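Local coordinates for regulator of Ty1 transposition protein 107 (PDB 3T7K), which binds histone H2A phosphorylated in the response to DNA damage through its C-terminal tandem BRCT repeats, at residues T133-F136 against E137-N140; N170-S174 against K175-F179. All blocks are in the same frame, centred on the assembly; numbering follows the deposited sequence.

Contact 1 of 2, residues T133-F136 against E137-N140; sequences TKVF and ERAN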
ATOM      1  N   THR C 133     -11.397   2.996   6.737  1.00 34.60           N
ATOM      2  CA  THR C 133     -11.401   2.676   8.157  1.00 38.86           C
ATOM      3  C   THR C 133     -11.641   1.188   8.355  1.00 38.29           C
ATOM      4  O   THR C 133     -12.113   0.502   7.439  1.00 34.76           O
ATOM      5  CB  THR C 133     -12.508   3.449   8.901  1.00 38.29           C
ATOM      6  OG1 THR C 133     -13.780   3.146   8.309  1.00 38.07           O
ATOM      7  CG2 THR C 133     -12.264   4.939   8.802  1.00 41.41           C
ATOM      8  N   LYS C 134     -11.309   0.692   9.543  1.00 31.84           N
ATOM      9  CA  LYS C 134     -11.689  -0.662   9.937  1.00 31.63           C
ATOM     10  C   LYS C 134     -12.996  -0.631  10.738  1.00 29.86           C
ATOM     11  O   LYS C 134     -13.388   0.402  11.246  1.00 32.57           O
ATOM     12  CB  LYS C 134     -10.591  -1.329  10.748  1.00 34.51           C
ATOM     13  CG  LYS C 134      -9.269  -1.379  10.065  1.00 32.29           C
ATOM     14  CD  LYS C 134      -9.319  -2.253   8.831  1.00 31.81           C
ATOM     15  CE  LYS C 134      -7.903  -2.466   8.317  1.00 35.67           C
ATOM     16  NZ  LYS C 134      -7.884  -3.061   6.963  1.00 37.14           N
ATOM     17  N   VAL C 135     -13.655  -1.776  10.834  1.00 29.64           N
ATOM     18  CA  VAL C 135     -15.026  -1.834  11.297  1.00 30.53           C
ATOM     19  C   VAL C 135     -15.121  -1.319  12.747  1.00 31.58           C
ATOM     20  O   VAL C 135     -16.001  -0.538  13.061  1.00 32.97           O
ATOM     21  CB  VAL C 135     -15.611  -3.262  11.153  1.00 30.67           C
ATOM     22  CG1 VAL C 135     -14.759  -4.267  11.908  1.00 29.40           C
ATOM     23  CG2 VAL C 135     -17.066  -3.312  11.630  1.00 31.84           C
ATOM     24  N   PHE C 136     -14.187  -1.713  13.605  1.00 29.86           N
ATOM     25  CA  PHE C 136     -14.242  -1.272  15.008  1.00 33.45           C
ATOM     26  C   PHE C 136     -13.728   0.139  15.173  1.00 35.00           C
ATOM     27  O   PHE C 136     -14.143   0.877  16.074  1.00 34.20           O
ATOM     28  CB  PHE C 136     -13.466  -2.215  15.898  1.00 27.56           C
ATOM     29  CG  PHE C 136     -14.063  -3.569  15.978  1.00 28.61           C
ATOM     30  CD1 PHE C 136     -15.303  -3.754  16.557  1.00 32.66           C
ATOM     31  CD2 PHE C 136     -13.392  -4.660  15.485  1.00 29.02           C
ATOM     32  CE1 PHE C 136     -15.857  -5.010  16.640  1.00 32.87           C
ATOM     33  CE2 PHE C 136     -13.941  -5.921  15.562  1.00 31.14           C
ATOM     34  CZ  PHE C 136     -15.179  -6.092  16.136  1.00 32.70           C
ATOM     35  N   GLU C 137     -12.821   0.515  14.283  1.00 34.28           N
ATOM     36  CA  GLU C 137     -12.349   1.873  14.247  1.00 30.85           C
ATOM     37  C   GLU C 137     -13.506   2.807  13.913  1.00 35.90           C
ATOM     38  O   GLU C 137     -13.678   3.844  14.561  1.00 36.99           O
ATOM     39  CB  GLU C 137     -11.222   2.001  13.225  1.00 34.65           C
ATOM     40  CG  GLU C 137     -10.874   3.412  12.904  1.00 32.08           C
ATOM     41  CD  GLU C 137      -9.802   3.523  11.850  0.17 36.60           C
ATOM     42  OE1 GLU C 137      -9.468   2.504  11.192  1.00 36.16           O
ATOM     43  OE2 GLU C 137      -9.298   4.648  11.692  1.00 41.43           O
ATOM     44  N   ARG C 138     -14.293   2.438  12.902  1.00 35.35           N
ATOM     45  CA  ARG C 138     -15.535   3.141  12.577  1.00 35.09           C
ATOM     46  C   ARG C 138     -16.496   3.240  13.751  1.00 37.41           C
ATOM     47  O   ARG C 138     -17.291   4.181  13.825  1.00 39.91           O
ATOM     48  CB  ARG C 138     -16.306   2.412  11.473  1.00 36.08           C
ATOM     49  CG  ARG C 138     -15.817   2.660  10.105  1.00 40.68           C
ATOM     50  CD  ARG C 138     -16.874   2.335   9.055  1.00 40.34           C
ATOM     51  NE  ARG C 138     -17.100   0.907   8.825  1.00 34.88           N
ATOM     52  CZ  ARG C 138     -16.223   0.075   8.279  1.00 31.19           C
ATOM     53  NH1 ARG C 138     -15.009   0.501   7.933  1.00 34.17           N
ATOM     54  NH2 ARG C 138     -16.555  -1.195   8.082  1.00 30.68           N
ATOM     55  N   ALA C 139     -16.477   2.241  14.628  1.00 33.61           N
ATOM     56  CA  ALA C 139     -17.450   2.163  15.717  1.00 36.97           C
ATOM     57  C   ALA C 139     -16.956   2.854  16.974  1.00 38.19           C
ATOM     58  O   ALA C 139     -17.626   2.828  18.010  1.00 37.10           O
ATOM     59  CB  ALA C 139     -17.782   0.706  16.030  1.00 36.77           C
ATOM     60  N   ASN C 140     -15.773   3.454  16.889  1.00 35.84           N
ATOM     61  CA  ASN C 140     -15.151   4.066  18.053  1.00 35.94           C
ATOM     62  C   ASN C 140     -14.920   3.082  19.175  1.00 36.36           C
ATOM     63  O   ASN C 140     -15.059   3.422  20.344  1.00 34.62           O
ATOM     64  CB  ASN C 140     -15.988   5.235  18.556  1.00 40.38           C
ATOM     65  CG  ASN C 140     -15.818   6.460  17.701  1.00 41.52           C
ATOM     66  OD1 ASN C 140     -14.709   6.769  17.263  1.00 42.82           O
ATOM     67  ND2 ASN C 140     -16.910   7.159  17.446  1.00 41.76           N
TER
HETATM   68  O   HOH W   1     -14.146  -2.119   6.390  1.00 30.49           O
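Glu137 turns its carboxylate back onto Lys134 N at the start of the short helix 135-138, a single turn leading toward strand 143-147 of a BRCT domain. OE1 of Glu137 accepts from Lys134 N at 3.1 Å with a nearly straight N-H...O angle of 169°. The donor arrives from above the carboxylate plane, 41° out of it. With CG of Glu137 anti to its backbone N (chi1 167°) and the chain extended beyond, the acid reaches past its own turn to Thr133, where OE1 lies 3.6 Å from CA of Thr133. The firm bond of the turn runs from Arg138 N to Lys134 O, 2.8 Å, with the donor almost in line with the carbonyl; those from Ala139 N to Val135 O and Phe136 O are weak. Arg138 bends at chi3 and sends its guanidinium back over Val135, whose CA lies 3.6 Å above the plane toward the rim, while Thr133 O sits at the edge, in plane. A water accepts from NH2 of Arg138, and this nitrogen also donates to Leu239 O. The ammonium of Lys134 forms a salt bridge with Glu81 and a hydrogen bond to Ser79 O, and Phe136 packs on helix 229-237. Asn140 closes the turn with positive phi in a Schellman motif; its ND2 bonds to Asn16 O of the second subunit, and its N donates to Glu137 O at 3.2 Å.

Contact 2 of 2, residues N170-S174 against K175-F179; sequences NVLRS and KKCTF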
ATOM      1  N   ASN C 170      -6.451  -5.415  26.215  1.00 35.01           N
ATOM      2  CA  ASN C 170      -6.036  -5.601  27.596  1.00 37.68           C
ATOM      3  C   ASN C 170      -6.649  -6.875  28.140  1.00 40.89           C
ATOM      4  O   ASN C 170      -7.865  -6.963  28.293  1.00 41.82           O
ATOM      5  CB  ASN C 170      -6.512  -4.410  28.422  1.00 38.75           C
ATOM      6  CG  ASN C 170      -6.111  -4.509  29.886  1.00 46.91           C
ATOM      7  OD1 ASN C 170      -5.078  -5.091  30.225  1.00 49.63           O
ATOM      8  ND2 ASN C 170      -6.943  -3.951  30.764  1.00 45.93           N
ATOM      9  N   VAL C 171      -5.828  -7.874  28.431  1.00 39.08           N
ATOM     10  CA  VAL C 171      -6.365  -9.135  28.931  1.00 35.66           C
ATOM     11  C   VAL C 171      -6.579  -9.135  30.445  1.00 45.18           C
ATOM     12  O   VAL C 171      -5.694  -8.759  31.217  1.00 44.72           O
ATOM     13  CB  VAL C 171      -5.474 -10.311  28.540  1.00 41.16           C
ATOM     14  CG1 VAL C 171      -6.078 -11.613  29.043  1.00 43.57           C
ATOM     15  CG2 VAL C 171      -5.308 -10.342  27.020  1.00 39.57           C
ATOM     16  N   LEU C 172      -7.762  -9.566  30.864  1.00 41.91           N
ATOM     17  CA  LEU C 172      -8.117  -9.546  32.269  1.00 46.89           C
ATOM     18  C   LEU C 172      -8.230 -10.963  32.795  1.00 49.50           C
ATOM     19  O   LEU C 172      -9.028 -11.756  32.302  1.00 49.80           O
ATOM     20  CB  LEU C 172      -9.451  -8.823  32.467  1.00 50.41           C
ATOM     21  CG  LEU C 172      -9.497  -7.314  32.244  1.00 47.03           C
ATOM     22  CD1 LEU C 172     -10.924  -6.808  32.393  1.00 47.12           C
ATOM     23  CD2 LEU C 172      -8.574  -6.599  33.215  1.00 47.73           C
ATOM     24  N   ARG C 173      -7.415 -11.298  33.786  1.00 55.77           N
ATOM     25  CA  ARG C 173      -7.649 -12.530  34.516  1.00 56.35           C
ATOM     26  C   ARG C 173      -8.910 -12.261  35.322  1.00 59.15           C
ATOM     27  O   ARG C 173      -8.881 -11.526  36.308  1.00 63.13           O
ATOM     28  CB  ARG C 173      -6.457 -12.878  35.409  1.00 60.10           C
ATOM     29  CG  ARG C 173      -5.978 -11.737  36.286  1.00 63.34           C
ATOM     30  CD  ARG C 173      -4.510 -11.436  36.060  0.55 63.86           C
ATOM     31  NE  ARG C 173      -4.087 -10.274  36.833  0.88 67.13           N
ATOM     32  CZ  ARG C 173      -4.404  -9.022  36.520  0.34 62.32           C
ATOM     33  NH1 ARG C 173      -5.156  -8.773  35.449  1.00 60.90           N
ATOM     34  NH2 ARG C 173      -3.974  -8.024  37.278  0.73 62.01           N
ATOM     35  N   SER C 174     -10.026 -12.817  34.868  1.00 58.64           N
ATOM     36  CA  SER C 174     -11.333 -12.464  35.414  1.00 58.75           C
ATOM     37  C   SER C 174     -11.390 -12.601  36.932  1.00 65.71           C
ATOM     38  O   SER C 174     -11.750 -11.662  37.642  1.00 64.16           O
ATOM     39  CB  SER C 174     -12.417 -13.328  34.774  1.00 59.63           C
ATOM     40  OG  SER C 174     -13.383 -13.721  35.733  0.66 62.01           O
ATOM     41  N   LYS C 175     -11.033 -13.782  37.415  1.00 64.32           N
ATOM     42  CA  LYS C 175     -11.077 -14.101  38.838  1.00 66.65           C
ATOM     43  C   LYS C 175     -10.295 -13.105  39.699  1.00 64.84           C
ATOM     44  O   LYS C 175     -10.734 -12.729  40.782  1.00 63.96           O
ATOM     45  CB  LYS C 175     -10.532 -15.519  39.037  1.00 68.18           C
ATOM     46  CG  LYS C 175      -9.427 -15.866  38.036  0.93 70.11           C
ATOM     47  CD  LYS C 175      -9.334 -17.361  37.779  0.93 72.47           C
ATOM     48  CE  LYS C 175      -8.284 -17.663  36.719  0.62 73.26           C
ATOM     49  NZ  LYS C 175      -8.238 -19.110  36.364  0.80 74.27           N
ATOM     50  N   LYS C 176      -9.147 -12.669  39.196  1.00 64.68           N
ATOM     51  CA  LYS C 176      -8.213 -11.852  39.969  1.00 65.59           C
ATOM     52  C   LYS C 176      -8.370 -10.332  39.811  1.00 64.19           C
ATOM     53  O   LYS C 176      -8.220  -9.591  40.777  1.00 64.84           O
ATOM     54  CB  LYS C 176      -6.781 -12.255  39.607  1.00 65.28           C
ATOM     55  CG  LYS C 176      -5.695 -11.300  40.079  0.82 66.59           C
ATOM     56  CD  LYS C 176      -4.339 -11.758  39.549  0.48 66.96           C
ATOM     57  CE  LYS C 176      -4.136 -13.248  39.797  0.53 67.73           C
ATOM     58  NZ  LYS C 176      -3.183 -13.870  38.828  0.97 67.10           N
ATOM     59  N   CYS C 177      -8.676  -9.876  38.602  1.00 61.94           N
ATOM     60  CA  CYS C 177      -8.536  -8.460  38.250  1.00 59.41           C
ATOM     61  C   CYS C 177      -9.300  -7.476  39.141  1.00 57.09           C
ATOM     62  O   CYS C 177     -10.417  -7.739  39.587  1.00 58.32           O
ATOM     63  CB  CYS C 177      -8.924  -8.225  36.787  1.00 59.39           C
ATOM     64  SG  CYS C 177     -10.701  -8.114  36.536  1.00 65.41           S
ATOM     65  N   THR C 178      -8.669  -6.330  39.379  1.00 53.92           N
ATOM     66  CA  THR C 178      -9.277  -5.228  40.107  1.00 52.08           C
ATOM     67  C   THR C 178      -9.646  -4.148  39.107  1.00 50.03           C
ATOM     68  O   THR C 178      -9.245  -4.209  37.943  1.00 46.90           O
ATOM     69  CB  THR C 178      -8.273  -4.588  41.060  1.00 53.37           C
ATOM     70  OG1 THR C 178      -7.217  -3.997  40.284  1.00 54.52           O
ATOM     71  CG2 THR C 178      -7.692  -5.624  42.020  1.00 52.01           C
ATOM     72  N   PHE C 179     -10.380  -3.139  39.569  1.00 45.61           N
ATOM     73  CA  PHE C 179     -10.748  -2.017  38.707  1.00 42.53           C
ATOM     74  C   PHE C 179      -9.530  -1.385  38.038  1.00 43.68           C
ATOM     75  O   PHE C 179      -9.574  -1.029  36.860  1.00 44.77           O
ATOM     76  CB  PHE C 179     -11.540  -0.962  39.481  1.00 41.00           C
ATOM     77  CG  PHE C 179     -11.706   0.332  38.737  1.00 38.18           C
ATOM     78  CD1 PHE C 179     -12.732   0.491  37.816  1.00 37.12           C
ATOM     79  CD2 PHE C 179     -10.836   1.384  38.949  1.00 39.15           C
ATOM     80  CE1 PHE C 179     -12.890   1.674  37.128  1.00 36.67           C
ATOM     81  CE2 PHE C 179     -10.988   2.576  38.261  1.00 38.50           C
ATOM     82  CZ  PHE C 179     -12.017   2.719  37.345  1.00 39.42           C
TER
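Arg173 O is the polar hub of an alpha-turn that leaves strand 168-172, the outermost strand of the sheet in this BRCT domain on that side. It accepts from Cys177 N at 2.8 Å with an N-H...O angle of 154°, the donor lying almost on the line of the carbonyl. A second, weak bond from Lys176 N, 3.1 Å, falls on the same oxygen at a bent angle of 129°, so two successive amides close the turn on one acceptor. Arg173 CG sits between the backbone N and the carbonyl carbon (chi1 50°) and the chain bends at chi2, which lays it obliquely across Lys176: CG of Arg173 is 3.5 Å from CB of Lys176, and CD of Arg173 is equally near CD of Lys176, an aliphatic contact between two cationic residues. NE of Arg173 and NZ of Lys176 are like charges 4.2 Å apart, which would probably repel. Arg173 finds its counter-charge in Asp181, which takes NH2 in a salt bridge and also accepts from Thr178 N. One face of the guanidinium lies against CA of Cys177. Replacing Arg173 by an alanine is likely to leave Asp181 without this cationic mate and the methylenes of Lys176 without their neighbour. On the apolar side, CD2 of Leu172 meets CB of Cys177 at 3.9 Å, and both side chains pack on Phe211 of helix 205-218. The chemistry thus divides in two: an apolar side fastened to that helix, and a cationic side where Asp181 would partly offset the repulsion between arginine and lysine.

How the contacts relate
Both contacts belong to the second BRCT domain and come in series along the chain, contact 1 first. Their centres lie 25 Å apart and their nearest atoms about 13 Å, so neither touches the other. Residues 133-140 lead through helix 135-138 into strand 143-147, which neighbours strand 168-172 in the mixed sheet; residues 170-179 then carry the chain off that outer strand. Helix 154-163 joins the two strands. Contact 1 packs against helix 229-237, whereas contact 2 rests on helix 205-218 and touches no other chain. They therefore lie at two separated places in one domain of the tandem repeat, contact 1 beside the second subunit and contact 2 at the edge strand of the sheet.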